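Local coordinates for protein transcriptional regulator, AraC family (Pseudomonas putida, PDB 3GRA) that probably regulates transcription by binding specific DNA sequences, represented here by its DJ-1/PfpI-like domain, at residues Glu89-Leu94 against Gly115-Leu120; Asn109-Leu114 against Tyr123-His128; Met102-Leu107 against Arg153-Ala158. All blocks are in the same frame, centred on the assembly; numbering follows the deposited sequence.

Overall arrangement
All three contacts belong to one DJ-1/PfpI-like domain, in which helices flank a mostly parallel central sheet. Contact 3 lies deepest, pairing the neighbouring strands 103-107 and 155-158 of that sheet. Contacts 1 and 2 share helix 110-117. Centres are about 11 Å apart for contacts 1 and 2, about 12 Å for contacts 1 and 3, and about 8 Å for contacts 2 and 3. Along the chain the segments run 89-94, 102-107, 109-114, 115-120, 123-128 and 153-158. Helix 110-117, which follows strand 103-107 of contact 3, is thus packed against helix 90-100 at its C-terminal end and against residues 123-128 at its N-terminal turn.

Contact 1 (Glu89-Leu94 against Gly115-Leu120). With MG (magnesium ion), chain E; EDO (1,2-ethanediol), chain D.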
# COMPACT_ATOMS: atom_id res chain seq x y z
N GLU A 89 -22.60 7.17 7.67
CA GLU A 89 -22.93 5.91 8.31
C GLU A 89 -21.89 5.49 9.35
O GLU A 89 -22.21 4.77 10.32
CB GLU A 89 -23.03 4.80 7.26
CG GLU A 89 -21.75 4.67 6.44
CD GLU A 89 -21.91 3.78 5.25
OE1 GLU A 89 -22.31 2.61 5.43
OE2 GLU A 89 -21.62 4.24 4.13
N LEU A 90 -20.66 5.93 9.14
CA LEU A 90 -19.56 5.54 10.05
C LEU A 90 -19.79 5.98 11.48
O LEU A 90 -19.28 5.38 12.40
CB LEU A 90 -18.24 6.12 9.54
CG LEU A 90 -17.75 5.58 8.21
CD1 LEU A 90 -16.47 6.29 7.80
CD2 LEU A 90 -17.52 4.08 8.32
N ASP A 91 -20.60 7.02 11.67
CA ASP A 91 -20.87 7.51 13.02
C ASP A 91 -21.50 6.50 13.98
O ASP A 91 -20.93 6.27 15.03
CB ASP A 91 -21.68 8.79 13.00
CG ASP A 91 -20.87 9.97 12.48
OD1 ASP A 91 -19.67 9.78 12.26
OD2 ASP A 91 -21.44 11.07 12.30
N ARG A 92 -22.66 5.93 13.65
CA ARG A 92 -23.28 4.97 14.55
C ARG A 92 -22.56 3.63 14.45
O ARG A 92 -22.50 2.88 15.43
CB ARG A 92 -24.77 4.80 14.26
CG ARG A 92 -25.14 5.13 12.83
CD ARG A 92 -26.65 5.12 12.65
NE ARG A 92 -26.99 5.04 11.24
CZ ARG A 92 -26.99 3.91 10.53
NH1 ARG A 92 -26.67 2.76 11.11
NH2 ARG A 92 -27.29 3.95 9.24
N LEU A 93 -21.97 3.34 13.30
CA LEU A 93 -21.24 2.09 13.13
C LEU A 93 -20.06 2.02 14.10
O LEU A 93 -19.82 0.99 14.76
CB LEU A 93 -20.71 1.97 11.70
CG LEU A 93 -19.87 0.73 11.37
CD1 LEU A 93 -20.75 -0.50 11.34
CD2 LEU A 93 -19.20 0.93 10.02
N LEU A 94 -19.32 3.12 14.20
CA LEU A 94 -18.16 3.16 15.08
C LEU A 94 -18.59 3.28 16.53
O LEU A 94 -17.94 2.74 17.43
CB LEU A 94 -17.25 4.32 14.66
CG LEU A 94 -16.62 4.12 13.27
CD1 LEU A 94 -16.26 5.47 12.65
CD2 LEU A 94 -15.40 3.24 13.39
N GLY A 115 -13.36 10.79 15.31
CA GLY A 115 -13.67 12.01 16.03
C GLY A 115 -15.13 12.40 15.90
O GLY A 115 -15.81 12.64 16.90
N ARG A 116 -15.62 12.45 14.67
CA ARG A 116 -17.00 12.80 14.39
C ARG A 116 -17.97 11.80 15.02
O ARG A 116 -19.07 12.16 15.44
CB ARG A 116 -17.24 12.84 12.88
CG ARG A 116 -18.62 13.35 12.47
CD ARG A 116 -18.79 13.25 10.96
NE ARG A 116 -18.77 11.85 10.54
CZ ARG A 116 -18.68 11.43 9.29
NH1 ARG A 116 -18.61 12.30 8.29
NH2 ARG A 116 -18.67 10.13 9.03
N ALA A 117 -17.55 10.54 15.09
CA ALA A 117 -18.37 9.49 15.67
C ALA A 117 -18.49 9.64 17.20
O ALA A 117 -19.37 9.05 17.82
CB ALA A 117 -17.79 8.12 15.33
N GLY A 118 -17.60 10.43 17.79
CA GLY A 118 -17.62 10.63 19.22
C GLY A 118 -16.99 9.49 20.00
O GLY A 118 -17.35 9.24 21.15
N VAL A 119 -16.04 8.79 19.38
CA VAL A 119 -15.38 7.67 20.05
C VAL A 119 -13.97 8.03 20.52
O VAL A 119 -13.24 7.19 21.03
CB VAL A 119 -15.30 6.43 19.13
CG1 VAL A 119 -16.69 6.01 18.69
CG2 VAL A 119 -14.43 6.74 17.90
N LEU A 120 -13.58 9.29 20.34
CA LEU A 120 -12.26 9.75 20.77
C LEU A 120 -12.42 10.78 21.88
O LEU A 120 -11.52 11.57 22.16
CB LEU A 120 -11.49 10.37 19.60
CG LEU A 120 -10.94 9.45 18.51
CD1 LEU A 120 -10.27 10.29 17.43
CD2 LEU A 120 -9.96 8.45 19.10
MG MG E . -22.94 12.42 11.84
C1 EDO D . -26.06 7.47 7.66
O1 EDO D . -26.52 6.83 8.86
C2 EDO D . -26.71 6.78 6.45
O2 EDO D . -27.57 5.73 6.94
O HOH W 1 -25.22 13.10 11.58
O HOH W 2 -22.23 13.33 10.20
O HOH W 3 -22.41 14.09 12.89
O HOH W 4 -24.03 11.40 13.44
O HOH W 5 -23.79 11.25 10.35
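Asp91 and Arg116 form a salt bridge that draws on a single carboxylate oxygen. Arg116 NE meets Asp91 OD1 on its syn side at 2.8 Å, with an N-H...O angle of 154°, while Arg116 NH2 adds a weak bond to the same oxygen. OD1 sits at the guanidinium edge, but the carboxylate and guanidinium planes stand 74° apart, which excludes a flat, two-oxygen pairing. Asp91 OD2 is taken by the magnesium ion at 2.1 Å, and five waters complete its shell of six oxygens; the carboxylate's charge is probably shared between metal and arginine.

Beside this polar end, Ala117 CB packs 3.9 Å from Leu94 CB and also lies 3.7 Å from Asp91 O. Val119 CG1 comes as close as 3.7 Å to Leu94 O. These contacts bring helix 90-100 against the C-terminal end of helix 110-117, two helices of the DJ-1/PfpI-like alpha/beta fold. The latter ends in a Schellman motif in which Gly118 takes positive phi, and the chain turns there to bring Val119 in toward Leu94.

Further out, a bend in the Arg116 chain (chi3 64°) puts NE toward the aspartate, while NH1 bonds to Lys86 O and NH2 weakly to Tyr87 O. The guanidinium is therefore held from the loop preceding helix 90-100 as well. Arg92 carries a 1,2-ethanediol, probably from the crystallisation liquor, with NH2 bonding to its O2.

Contact 2 (Asn109-Leu114 against Tyr123-His128); sequences NGAWFL and YGCSIH
Ala111 and Ile127 carry the apolar part of this contact, with Asn109, Trp112 and Cys125 around them. The methyl CB of Ala111 points into the 123-128 segment, 4.1 Å from Cys125 SG and 4.3 Å from Ile127 CB, and packs against the Ser126 carbonyl, 3.6 Å from its O. With CG1 anti to the backbone N (chi1 -177°) and the chain extended, Ile127 reaches along the first turn of helix 110-117: its CG1 lies 4.0 Å from Asn109 CA, and its tip CD1 lies 3.9 Å from Trp112 CB. The indole itself leads away from this segment, toward Ser134 and Arg138 of helix 132-138.

The polar link is made by water. Water 6 accepts from Ala111 N at 2.9 Å and lies 3.1 Å from Ser126 O, to which it can donate, so it can bridge helix and opposing backbone. The Asn109 amide is held elsewhere, its ND2 bonding to Gly80 O and Gln131 OE1.

Trp108, just before Asn109, stacks on His128. The tight turn from strand 103-107 through Trp108 into helix 110-117 has the form of the nucleophile elbow of DJ-1/PfpI relatives, though Trp108 probably replaces their cysteine and nothing marks the site as catalytic.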
# COMPACT_ATOMS: atom_id res chain seq x y z
N ASN A 109 -6.00 10.19 8.00
CA ASN A 109 -6.99 11.06 8.65
C ASN A 109 -8.19 10.30 9.17
O ASN A 109 -9.21 10.89 9.51
CB ASN A 109 -7.47 12.19 7.73
CG ASN A 109 -7.96 11.68 6.40
OD1 ASN A 109 -8.69 10.69 6.33
ND2 ASN A 109 -7.57 12.37 5.33
N GLY A 110 -8.08 8.98 9.26
CA GLY A 110 -9.19 8.19 9.76
C GLY A 110 -9.65 8.65 11.14
O GLY A 110 -10.80 8.46 11.52
N ALA A 111 -8.75 9.26 11.90
CA ALA A 111 -9.11 9.74 13.21
C ALA A 111 -10.17 10.81 13.09
O ALA A 111 -10.96 11.03 14.02
CB ALA A 111 -7.88 10.27 13.94
N TRP A 112 -10.21 11.50 11.96
CA TRP A 112 -11.25 12.52 11.79
C TRP A 112 -12.63 11.84 11.96
O TRP A 112 -13.51 12.36 12.64
CB TRP A 112 -11.17 13.16 10.40
CG TRP A 112 -12.14 14.30 10.22
CD1 TRP A 112 -11.99 15.59 10.64
CD2 TRP A 112 -13.43 14.24 9.59
NE1 TRP A 112 -13.10 16.34 10.31
CE2 TRP A 112 -14.00 15.53 9.66
CE3 TRP A 112 -14.15 13.21 8.97
CZ2 TRP A 112 -15.26 15.82 9.13
CZ3 TRP A 112 -15.41 13.50 8.45
CH2 TRP A 112 -15.95 14.80 8.53
N PHE A 113 -12.78 10.66 11.36
CA PHE A 113 -14.02 9.89 11.40
C PHE A 113 -14.33 9.36 12.79
O PHE A 113 -15.48 9.36 13.23
CB PHE A 113 -13.94 8.75 10.39
CG PHE A 113 -13.89 9.22 8.96
CD1 PHE A 113 -15.05 9.61 8.30
CD2 PHE A 113 -12.68 9.28 8.27
CE1 PHE A 113 -15.00 10.05 6.97
CE2 PHE A 113 -12.63 9.71 6.95
CZ PHE A 113 -13.80 10.09 6.30
N LEU A 114 -13.31 8.89 13.49
CA LEU A 114 -13.49 8.41 14.85
C LEU A 114 -13.88 9.63 15.69
O LEU A 114 -14.64 9.52 16.65
CB LEU A 114 -12.19 7.82 15.38
CG LEU A 114 -11.83 6.39 14.95
CD1 LEU A 114 -12.10 6.19 13.47
CD2 LEU A 114 -10.36 6.12 15.29
N TYR A 123 -9.63 11.22 24.59
CA TYR A 123 -8.60 10.32 24.08
C TYR A 123 -7.60 11.15 23.28
O TYR A 123 -7.91 12.25 22.80
CB TYR A 123 -9.20 9.28 23.15
CG TYR A 123 -9.75 8.02 23.79
CD1 TYR A 123 -8.91 6.94 24.07
CD2 TYR A 123 -11.13 7.86 24.01
CE1 TYR A 123 -9.42 5.73 24.54
CE2 TYR A 123 -11.65 6.66 24.47
CZ TYR A 123 -10.79 5.59 24.73
OH TYR A 123 -11.31 4.37 25.12
N GLY A 124 -6.40 10.61 23.12
CA GLY A 124 -5.41 11.30 22.33
C GLY A 124 -5.48 10.62 20.98
O GLY A 124 -6.06 9.55 20.86
N CYS A 125 -4.91 11.24 19.95
CA CYS A 125 -4.89 10.64 18.63
C CYS A 125 -3.92 11.40 17.74
O CYS A 125 -3.47 12.50 18.07
CB CYS A 125 -6.29 10.68 17.98
SG CYS A 125 -6.81 12.31 17.32
N SER A 126 -3.61 10.78 16.60
CA SER A 126 -2.72 11.36 15.61
C SER A 126 -3.54 11.51 14.33
O SER A 126 -4.32 10.62 13.97
CB SER A 126 -1.52 10.44 15.34
OG SER A 126 -0.56 10.54 16.37
N ILE A 127 -3.35 12.62 13.65
CA ILE A 127 -4.09 12.86 12.42
C ILE A 127 -3.27 13.72 11.49
O ILE A 127 -2.45 14.51 11.94
CB ILE A 127 -5.43 13.59 12.73
CG1 ILE A 127 -6.24 13.79 11.44
CG2 ILE A 127 -5.15 14.93 13.38
CD1 ILE A 127 -7.65 14.38 11.68
N HIS A 128 -3.47 13.55 10.20
CA HIS A 128 -2.76 14.37 9.24
C HIS A 128 -3.14 15.83 9.53
O HIS A 128 -4.27 16.13 9.89
CB HIS A 128 -3.19 14.03 7.81
CG HIS A 128 -2.36 14.73 6.78
ND1 HIS A 128 -1.18 14.21 6.29
CD2 HIS A 128 -2.50 15.95 6.21
CE1 HIS A 128 -0.62 15.08 5.47
NE2 HIS A 128 -1.40 16.15 5.40
O HOH W 6 -5.83 9.26 11.57

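Contact 3 (Met102-Leu107 against Arg153-Ala158)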
# COMPACT_ATOMS: atom_id res chain seq x y z
N MSE A 102 -14.98 -3.01 21.20
CA MSE A 102 -13.90 -3.03 20.20
C MSE A 102 -12.90 -1.89 20.33
O MSE A 102 -13.23 -0.81 20.80
CB MSE A 102 -14.48 -2.95 18.79
CG MSE A 102 -15.17 -4.18 18.27
SE MSE A 102 -15.63 -3.94 16.53
CE MSE A 102 -14.17 -3.60 15.87
N ALA A 103 -11.67 -2.15 19.90
CA ALA A 103 -10.66 -1.10 19.88
C ALA A 103 -10.95 -0.51 18.50
O ALA A 103 -11.46 -1.21 17.61
CB ALA A 103 -9.26 -1.71 19.93
N LEU A 104 -10.65 0.77 18.31
CA LEU A 104 -10.89 1.43 17.02
C LEU A 104 -9.67 2.20 16.56
O LEU A 104 -8.88 2.68 17.39
CB LEU A 104 -12.09 2.37 17.11
CG LEU A 104 -13.42 1.70 17.44
CD1 LEU A 104 -14.51 2.76 17.57
CD2 LEU A 104 -13.76 0.69 16.35
N GLY A 105 -9.50 2.33 15.24
CA GLY A 105 -8.34 3.02 14.71
C GLY A 105 -8.52 3.83 13.44
O GLY A 105 -9.59 3.81 12.81
N GLY A 106 -7.45 4.55 13.07
CA GLY A 106 -7.47 5.38 11.88
C GLY A 106 -6.09 5.71 11.33
O GLY A 106 -5.18 6.06 12.10
N LEU A 107 -5.93 5.61 10.01
CA LEU A 107 -4.65 5.90 9.35
C LEU A 107 -4.82 7.15 8.49
O LEU A 107 -5.88 7.35 7.88
CB LEU A 107 -4.19 4.71 8.49
CG LEU A 107 -4.15 3.33 9.18
CD1 LEU A 107 -3.71 2.27 8.16
CD2 LEU A 107 -3.19 3.34 10.40
N ARG A 153 -4.76 3.38 24.85
CA ARG A 153 -5.72 2.36 25.25
C ARG A 153 -6.25 1.58 24.06
O ARG A 153 -5.50 0.85 23.40
CB ARG A 153 -6.87 3.01 26.03
CG ARG A 153 -6.42 3.50 27.40
CD ARG A 153 -7.41 4.44 28.03
NE ARG A 153 -7.33 5.77 27.43
CZ ARG A 153 -8.18 6.75 27.71
NH1 ARG A 153 -9.16 6.54 28.57
NH2 ARG A 153 -8.06 7.93 27.10
N ASP A 154 -7.54 1.73 23.79
CA ASP A 154 -8.17 1.03 22.67
C ASP A 154 -8.49 2.00 21.51
O ASP A 154 -9.47 1.82 20.79
CB ASP A 154 -9.43 0.31 23.16
CG ASP A 154 -10.38 1.22 23.86
OD1 ASP A 154 -10.02 2.41 24.08
OD2 ASP A 154 -11.50 0.77 24.21
N ARG A 155 -7.64 3.01 21.35
CA ARG A 155 -7.77 3.96 20.26
C ARG A 155 -6.37 4.16 19.65
O ARG A 155 -5.49 4.82 20.22
CB ARG A 155 -8.37 5.28 20.74
CG ARG A 155 -9.81 5.15 21.25
CD ARG A 155 -10.82 4.76 20.15
NE ARG A 155 -12.14 4.48 20.72
CZ ARG A 155 -12.52 3.30 21.22
NH1 ARG A 155 -11.69 2.27 21.21
NH2 ARG A 155 -13.72 3.15 21.77
N LEU A 156 -6.18 3.54 18.49
CA LEU A 156 -4.93 3.59 17.76
C LEU A 156 -5.05 4.45 16.49
O LEU A 156 -5.95 4.27 15.66
CB LEU A 156 -4.52 2.16 17.40
CG LEU A 156 -4.09 1.22 18.54
CD1 LEU A 156 -5.28 0.92 19.47
CD2 LEU A 156 -3.55 -0.07 17.95
N SER A 157 -4.12 5.38 16.32
CA SER A 157 -4.20 6.24 15.15
C SER A 157 -2.85 6.67 14.64
O SER A 157 -1.89 6.77 15.40
CB SER A 157 -5.06 7.47 15.45
OG SER A 157 -4.46 8.27 16.44
N ALA A 158 -2.79 6.93 13.33
CA ALA A 158 -1.55 7.36 12.70
C ALA A 158 -1.83 8.46 11.66
O ALA A 158 -2.86 8.45 10.97
CB ALA A 158 -0.84 6.16 12.05
O HOH W 7 -14.36 0.37 22.80
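Leu104 and Arg155 stand side by side on one face of the sheet. The guanidinium of Arg155 lies flat against the leucine, whose CD1 sits 4.1 Å above the plane, over its centre. A bend at chi2 (-66°) folds the arginine chain into this position, and its NE bonds to Val119 O.

Beneath them the backbones are tightly zipped. Leu104 N donates to Asp154 O at 2.9 Å, Leu156 N to Leu104 O at 3.0 Å in the carbonyl plane, and Ala158 N to Gly106 O at 2.8 Å. Gly106 N to Leu156 O belongs to the same ladder, though that oxygen's place is less sure. The strands run 6° from parallel in the central sheet of the DJ-1/PfpI-like fold; along its other edge, strand 103-107 bonds to strand 74-78. Helix 90-100 covers the face of Leu104 and Arg155. On the reverse face Leu107 CD2 meets Ala158 CB at 4.0 Å, and both side chains touch Leu167 of helix 161-176.

The N-terminal end is looser. A long, weak bond from Arg155 NH1 to Met102 O, just ahead of strand 103-107, is doubtful, because NH1 is modelled too close to Asp154 O. Water 7 accepts from Arg155 NH2 at 3.0 Å in the guanidinium plane and sits 2.6 Å from Met102 O, to which it can donate. Ala103 CB still packs on Asp154 CB at 3.8 Å, but the partly exposed aspartate turns its OD1 to Tyr123 OH.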